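PDB 4RDL: capsid from Human calicivirus NLV/Boxer/2001/US, which forms the norovirus capsid, its protruding P domain, the part described here, binding Lewis-type histo-blood group antigens such as the Lewis y tetrasaccharide. Local coordinates for residues S140-F145 against S176-A181; F210-V215 against E268-P273. All blocks are in the same frame, centred on the assembly; numbering follows the deposited sequence.

Interaction 1: S140-F145 against S176-A181. With GAL (beta-D-galactopyranose), chain C; FUC (alpha-L-fucopyranose), chain B.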
loop_
_atom_site.group_PDB
_atom_site.type_symbol
_atom_site.label_atom_id
_atom_site.label_comp_id
_atom_site.label_asym_id
_atom_site.label_seq_id
_atom_site.Cartn_x
_atom_site.Cartn_y
_atom_site.Cartn_z
ATOM N N SER A 140 1.207 6.167 -21.800
ATOM C CA SER A 140 1.878 7.314 -21.185
ATOM C C SER A 140 2.746 8.026 -22.230
ATOM O O SER A 140 3.952 8.237 -22.042
ATOM C CB SER A 140 2.678 6.925 -19.937
ATOM O OG SER A 140 3.604 5.897 -20.215
ATOM N N TYR A 141 2.109 8.378 -23.342
ATOM C CA TYR A 141 2.765 9.040 -24.464
ATOM C C TYR A 141 1.699 9.572 -25.407
ATOM O O TYR A 141 0.518 9.253 -25.237
ATOM C CB TYR A 141 3.736 8.092 -25.194
ATOM C CG TYR A 141 3.153 6.766 -25.645
ATOM C CD1 TYR A 141 2.613 6.616 -26.920
ATOM C CD2 TYR A 141 3.155 5.655 -24.795
ATOM C CE1 TYR A 141 2.090 5.402 -27.340
ATOM C CE2 TYR A 141 2.630 4.435 -25.203
ATOM C CZ TYR A 141 2.106 4.315 -26.477
ATOM O OH TYR A 141 1.589 3.113 -26.896
ATOM N N ASP A 142 2.139 10.367 -26.388
ATOM C CA ASP A 142 1.286 11.120 -27.321
ATOM C C ASP A 142 0.648 12.335 -26.650
ATOM O O ASP A 142 0.538 12.396 -25.424
ATOM C CB ASP A 142 0.216 10.240 -27.988
ATOM C CG ASP A 142 0.807 9.197 -28.914
ATOM O OD1 ASP A 142 1.939 9.393 -29.416
ATOM O OD2 ASP A 142 0.130 8.179 -29.148
ATOM N N ALA A 143 0.236 13.302 -27.462
ATOM C CA ALA A 143 -0.298 14.560 -26.950
ATOM C C ALA A 143 -1.541 14.347 -26.087
ATOM O O ALA A 143 -1.854 15.169 -25.226
ATOM C CB ALA A 143 -0.600 15.511 -28.095
ATOM N N THR A 144 -2.247 13.243 -26.332
ATOM C CA THR A 144 -3.459 12.921 -25.586
ATOM C C THR A 144 -3.167 12.371 -24.184
ATOM O O THR A 144 -4.084 12.159 -23.390
ATOM C CB THR A 144 -4.341 11.934 -26.356
ATOM O OG1 THR A 144 -3.529 10.875 -26.884
ATOM C CG2 THR A 144 -5.027 12.645 -27.513
ATOM N N PHE A 145 -1.896 12.121 -23.881
ATOM C CA PHE A 145 -1.490 11.841 -22.507
ATOM C C PHE A 145 -1.159 13.189 -21.871
ATOM O O PHE A 145 -0.085 13.744 -22.099
ATOM C CB PHE A 145 -0.287 10.886 -22.476
ATOM C CG PHE A 145 0.246 10.608 -21.092
ATOM C CD1 PHE A 145 -0.459 9.801 -20.208
ATOM C CD2 PHE A 145 1.453 11.151 -20.678
ATOM C CE1 PHE A 145 0.031 9.542 -18.931
ATOM C CE2 PHE A 145 1.952 10.895 -19.405
ATOM C CZ PHE A 145 1.238 10.091 -18.527
ATOM N N SER A 176 3.625 -2.800 -20.320
ATOM C CA SER A 176 4.365 -3.310 -21.468
ATOM C C SER A 176 4.942 -2.164 -22.299
ATOM O O SER A 176 4.581 -0.995 -22.106
ATOM C CB SER A 176 3.480 -4.208 -22.338
ATOM O OG SER A 176 2.392 -3.473 -22.857
ATOM N N ASN A 177 5.846 -2.497 -23.215
ATOM C CA ASN A 177 6.457 -1.477 -24.055
ATOM C C ASN A 177 5.494 -0.898 -25.080
ATOM O O ASN A 177 4.549 -1.556 -25.526
ATOM C CB ASN A 177 7.693 -2.027 -24.769
ATOM C CG ASN A 177 7.345 -3.087 -25.797
ATOM O OD1 ASN A 177 6.916 -4.183 -25.444
ATOM N ND2 ASN A 177 7.550 -2.773 -27.076
ATOM N N ARG A 178 5.743 0.354 -25.439
ATOM C CA ARG A 178 5.111 0.972 -26.595
ATOM C C ARG A 178 5.658 0.311 -27.850
ATOM O O ARG A 178 6.861 0.075 -27.953
ATOM C CB ARG A 178 5.459 2.459 -26.605
ATOM C CG ARG A 178 5.083 3.195 -27.857
ATOM C CD ARG A 178 5.587 4.619 -27.786
ATOM N NE ARG A 178 5.137 5.383 -28.940
ATOM C CZ ARG A 178 5.307 6.690 -29.089
ATOM N NH1 ARG A 178 5.926 7.389 -28.148
ATOM N NH2 ARG A 178 4.853 7.295 -30.180
ATOM N N THR A 179 4.779 0.005 -28.794
ATOM C CA THR A 179 5.226 -0.542 -30.066
ATOM C C THR A 179 6.341 0.312 -30.655
ATOM O O THR A 179 6.220 1.532 -30.744
ATOM C CB THR A 179 4.077 -0.627 -31.077
ATOM O OG1 THR A 179 3.058 -1.492 -30.565
ATOM C CG2 THR A 179 4.581 -1.174 -32.412
ATOM N N GLY A 180 7.431 -0.337 -31.056
ATOM C CA GLY A 180 8.550 0.362 -31.661
ATOM C C GLY A 180 9.573 0.878 -30.666
ATOM O O GLY A 180 10.589 1.444 -31.063
ATOM N N ALA A 181 9.310 0.688 -29.376
ATOM C CA ALA A 181 10.217 1.166 -28.340
ATOM C C ALA A 181 10.532 0.067 -27.338
ATOM O O ALA A 181 9.794 -0.911 -27.224
ATOM C CB ALA A 181 9.611 2.370 -27.621
HETATM C C1 GAL C . 1.116 -5.804 -27.528
HETATM C C2 GAL C . 0.599 -5.207 -26.238
HETATM C C3 GAL C . 0.757 -3.731 -26.208
HETATM C C4 GAL C . 2.090 -3.328 -26.498
HETATM C C5 GAL C . 2.515 -3.899 -27.812
HETATM C C6 GAL C . 3.887 -3.582 -28.201
HETATM O O2 GAL C . -0.774 -5.561 -26.094
HETATM O O3 GAL C . 0.308 -3.219 -24.937
HETATM O O4 GAL C . 2.988 -3.772 -25.429
HETATM O O5 GAL C . 2.398 -5.383 -27.794
HETATM O O6 GAL C . 4.259 -3.961 -29.443
HETATM C C1 FUC B . 4.305 -9.031 -27.155
HETATM C C2 FUC B . 5.708 -8.493 -27.065
HETATM C C3 FUC B . 5.685 -7.106 -26.568
HETATM C C4 FUC B . 5.018 -6.997 -25.301
HETATM C C5 FUC B . 3.657 -7.587 -25.339
HETATM C C6 FUC B . 3.069 -7.640 -24.022
HETATM O O2 FUC B . 6.331 -8.555 -28.342
HETATM O O3 FUC B . 7.032 -6.583 -26.495
HETATM O O4 FUC B . 5.784 -7.657 -24.267
HETATM O O5 FUC B . 3.665 -8.973 -25.915
HETATM O O HOH W 1 4.592 10.206 -28.933
#
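At the rim of the Lewis y binding pocket, Arg178 lies flat across the ring of Tyr141, joining the loop after strand 133-139 to the turn that follows strand 167-177. The arginine chain, extended from CG to NE, runs over one face of the ring: CD stands 3.5 Å from the ring centroid in a CH-pi contact, and NE rests 3.4 Å from Tyr141 CE1. Guanidinium and ring planes are nearly parallel, 9° apart, the guanidinium shifted toward the rim over CD1. With CG anti to the backbone N (chi1 170°), the extended chain carries the guanidinium over the tyrosine. Beyond the ring, Asp142 OD1 forms a long salt bridge to Arg178 NH2 at 3.7 Å; OD1 lies well out of the guanidinium plane, where no N-H points at it, so the attraction is one of charge alone, supplemented by a water that donates to OD1 and weakly accepts from NH2. Arg178 NH1 is hydrogen-bonded to Asn112, and Tyr141 OH to Asp114, a pocket residue that also holds the galactose.

Ser176 and Asn177 before Arg178, and Thr179 after it, bind the sugars. Galactose O4 donates to Asn177 O (2.7 Å). Ser176 OG, also bonded to His116, has both galactose O3 and O4 within hydrogen-bonding reach of its single proton, while Thr179 OG1 bonds galactose O6 at 3.0 Å. Fucose O3 donates to Asn177 OD1 at 2.6 Å, and Asn177 ND2 bonds Ala181 O at 2.9 Å across the type II turn, which probably helps to fix the amide's rotation. CH-pi packing and the Asn112 bond, with weaker attraction to Asp142, thus probably hold Arg178 beside the pocket, and Tyr141 probably helps to position Asp114 for the galactose.

Interaction 2: F210-V215 against E268-P273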
loop_
_atom_site.group_PDB
_atom_site.type_symbol
_atom_site.label_atom_id
_atom_site.label_comp_id
_atom_site.label_asym_id
_atom_site.label_seq_id
_atom_site.Cartn_x
_atom_site.Cartn_y
_atom_site.Cartn_z
ATOM N N PHE A 210 33.385 10.479 -5.078
ATOM C CA PHE A 210 33.978 9.628 -4.051
ATOM C C PHE A 210 33.677 8.151 -4.267
ATOM O O PHE A 210 33.609 7.366 -3.306
ATOM C CB PHE A 210 33.549 10.082 -2.650
ATOM C CG PHE A 210 33.652 11.563 -2.450
ATOM C CD1 PHE A 210 32.516 12.352 -2.414
ATOM C CD2 PHE A 210 34.891 12.173 -2.326
ATOM C CE1 PHE A 210 32.605 13.719 -2.240
ATOM C CE2 PHE A 210 34.989 13.540 -2.154
ATOM C CZ PHE A 210 33.845 14.314 -2.111
ATOM N N GLY A 211 33.513 7.779 -5.536
ATOM C CA GLY A 211 33.296 6.396 -5.913
ATOM C C GLY A 211 31.856 5.969 -5.732
ATOM O O GLY A 211 31.525 4.797 -5.900
ATOM N N GLU A 212 30.996 6.925 -5.396
ATOM C CA GLU A 212 29.630 6.601 -5.002
ATOM C C GLU A 212 28.684 6.382 -6.175
ATOM O O GLU A 212 28.819 6.984 -7.245
ATOM C CB GLU A 212 29.073 7.657 -4.046
ATOM C CG GLU A 212 29.875 7.727 -2.746
ATOM C CD GLU A 212 29.443 8.839 -1.813
ATOM O OE1 GLU A 212 28.283 9.296 -1.893
ATOM O OE2 GLU A 212 30.285 9.253 -0.986
ATOM N N ALA A 213 27.725 5.498 -5.943
ATOM C CA ALA A 213 26.694 5.177 -6.924
ATOM C C ALA A 213 25.334 5.206 -6.244
ATOM O O ALA A 213 25.192 4.784 -5.097
ATOM C CB ALA A 213 26.953 3.803 -7.535
ATOM N N ILE A 214 24.331 5.695 -6.964
ATOM C CA ILE A 214 22.967 5.725 -6.457
ATOM C C ILE A 214 22.454 4.307 -6.220
ATOM O O ILE A 214 22.669 3.400 -7.045
ATOM C CB ILE A 214 22.044 6.464 -7.442
ATOM C CG1 ILE A 214 22.490 7.930 -7.584
ATOM C CG2 ILE A 214 20.589 6.372 -7.011
ATOM C CD1 ILE A 214 21.833 8.669 -8.722
ATOM N N VAL A 215 21.789 4.119 -5.083
ATOM C CA VAL A 215 21.180 2.841 -4.737
ATOM C C VAL A 215 19.711 2.806 -5.138
ATOM O O VAL A 215 18.954 3.737 -4.858
ATOM C CB VAL A 215 21.293 2.594 -3.217
ATOM C CG1 VAL A 215 20.548 1.326 -2.814
ATOM C CG2 VAL A 215 22.780 2.525 -2.796
ATOM N N GLU A 268 27.807 0.271 4.679
ATOM C CA GLU A 268 27.502 1.681 4.906
ATOM C C GLU A 268 26.869 2.334 3.690
ATOM O O GLU A 268 27.184 1.978 2.548
ATOM C CB GLU A 268 28.774 2.459 5.221
ATOM C CG GLU A 268 29.529 2.013 6.442
ATOM C CD GLU A 268 30.579 3.034 6.803
ATOM O OE1 GLU A 268 31.500 3.235 5.984
ATOM O OE2 GLU A 268 30.449 3.668 7.872
ATOM N N PHE A 269 26.011 3.319 3.946
ATOM C CA PHE A 269 25.356 4.085 2.891
ATOM C C PHE A 269 25.315 5.549 3.302
ATOM O O PHE A 269 25.298 5.862 4.492
ATOM C CB PHE A 269 23.918 3.580 2.687
ATOM C CG PHE A 269 23.836 2.156 2.218
ATOM C CD1 PHE A 269 23.674 1.868 0.874
ATOM C CD2 PHE A 269 23.932 1.104 3.119
ATOM C CE1 PHE A 269 23.590 0.558 0.433
ATOM C CE2 PHE A 269 23.864 -0.212 2.682
ATOM C CZ PHE A 269 23.689 -0.477 1.339
ATOM N N LYS A 270 25.306 6.449 2.327
ATOM C CA LYS A 270 25.120 7.864 2.617
ATOM C C LYS A 270 23.813 8.340 2.000
ATOM O O LYS A 270 23.601 8.164 0.797
ATOM C CB LYS A 270 26.298 8.681 2.093
ATOM C CG LYS A 270 27.556 8.479 2.953
ATOM C CD LYS A 270 28.837 8.905 2.248
ATOM C CE LYS A 270 28.919 10.411 2.058
ATOM N NZ LYS A 270 30.159 10.776 1.322
ATOM N N MET A 271 22.930 8.909 2.829
ATOM C CA MET A 271 21.679 9.491 2.352
ATOM C C MET A 271 21.872 10.984 2.197
ATOM O O MET A 271 22.329 11.652 3.120
ATOM C CB MET A 271 20.543 9.282 3.356
ATOM C CG MET A 271 19.880 7.928 3.388
ATOM S SD MET A 271 18.134 8.126 3.839
ATOM C CE MET A 271 17.444 8.563 2.252
ATOM N N TYR A 272 21.501 11.523 1.046
ATOM C CA TYR A 272 21.662 12.947 0.807
ATOM C C TYR A 272 20.329 13.669 1.008
ATOM O O TYR A 272 19.268 13.048 0.914
ATOM C CB TYR A 272 22.270 13.184 -0.581
ATOM C CG TYR A 272 23.722 12.749 -0.636
ATOM C CD1 TYR A 272 24.741 13.639 -0.335
ATOM C CD2 TYR A 272 24.068 11.437 -0.944
ATOM C CE1 TYR A 272 26.069 13.245 -0.367
ATOM C CE2 TYR A 272 25.389 11.032 -0.974
ATOM C CZ TYR A 272 26.386 11.939 -0.681
ATOM O OH TYR A 272 27.709 11.539 -0.710
ATOM N N PRO A 273 20.382 14.976 1.311
ATOM C CA PRO A 273 19.182 15.746 1.666
ATOM C C PRO A 273 18.073 15.675 0.620
ATOM O O PRO A 273 16.893 15.783 0.977
ATOM C CB PRO A 273 19.709 17.177 1.789
ATOM C CG PRO A 273 21.153 17.003 2.189
ATOM C CD PRO A 273 21.611 15.787 1.410
#
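Two polar bonds converge on the carboxylate of Glu212, one to each oxygen. Tyr272 OH donates to Glu212 OE1 at 2.6 Å, and Lys270 NZ donates to Glu212 OE2 at 2.8 Å in a salt bridge. Both oxygens use their syn lone pairs, so hydroxyl and ammonium approach from the open end of the carboxylate and hold it like a clamp. OE1 sits at the edge of the tyrosine ring, near its plane, with the carboxylate tilted 34° from that ring. A bend at chi3 (69°) in Lys270 carries its amine to OE2. All three side chains are buried; Thr278 also bonds OE1, and the carbonyls of Arg304 and Tyr306 share the lysine ammonium. Glu212 sits just before strand 213-220, and its partners lie on strand 265-272; both strands pair with strand 276-279 between them in one curled antiparallel sheet, and the touching parts of the segments run 92° apart. The paired charges would probably favour an ionised carboxylate in this buried setting.

The apolar part lies within strand 213-220. Val215 CG2 abuts the edge of the Phe269 ring near its plane, 3.8 Å from CD1, and Met36 of strand 35-38 touches both side chains.

In the fold
The two contacts lie in different antiparallel sheets of the P domain, with centres 33 Å apart and nearest atoms about 22 Å apart, so they do not touch. They come in series along the chain: interaction 1 closes in the turn after strand 167-177 before strand 213-220, the next strand, and the loop leading into it open interaction 2. Interaction 1 is a surface contact of loops at the end of its sheet, where the glycan binds and Gly130 of the second subunit also bonds the fucose. Interaction 2 is buried, joining the start of strand 213-220 and the loop before it to strand 265-272. Glycan binding by 176-181, against which 140-145 packs, is therefore spatially separate from this internal packing.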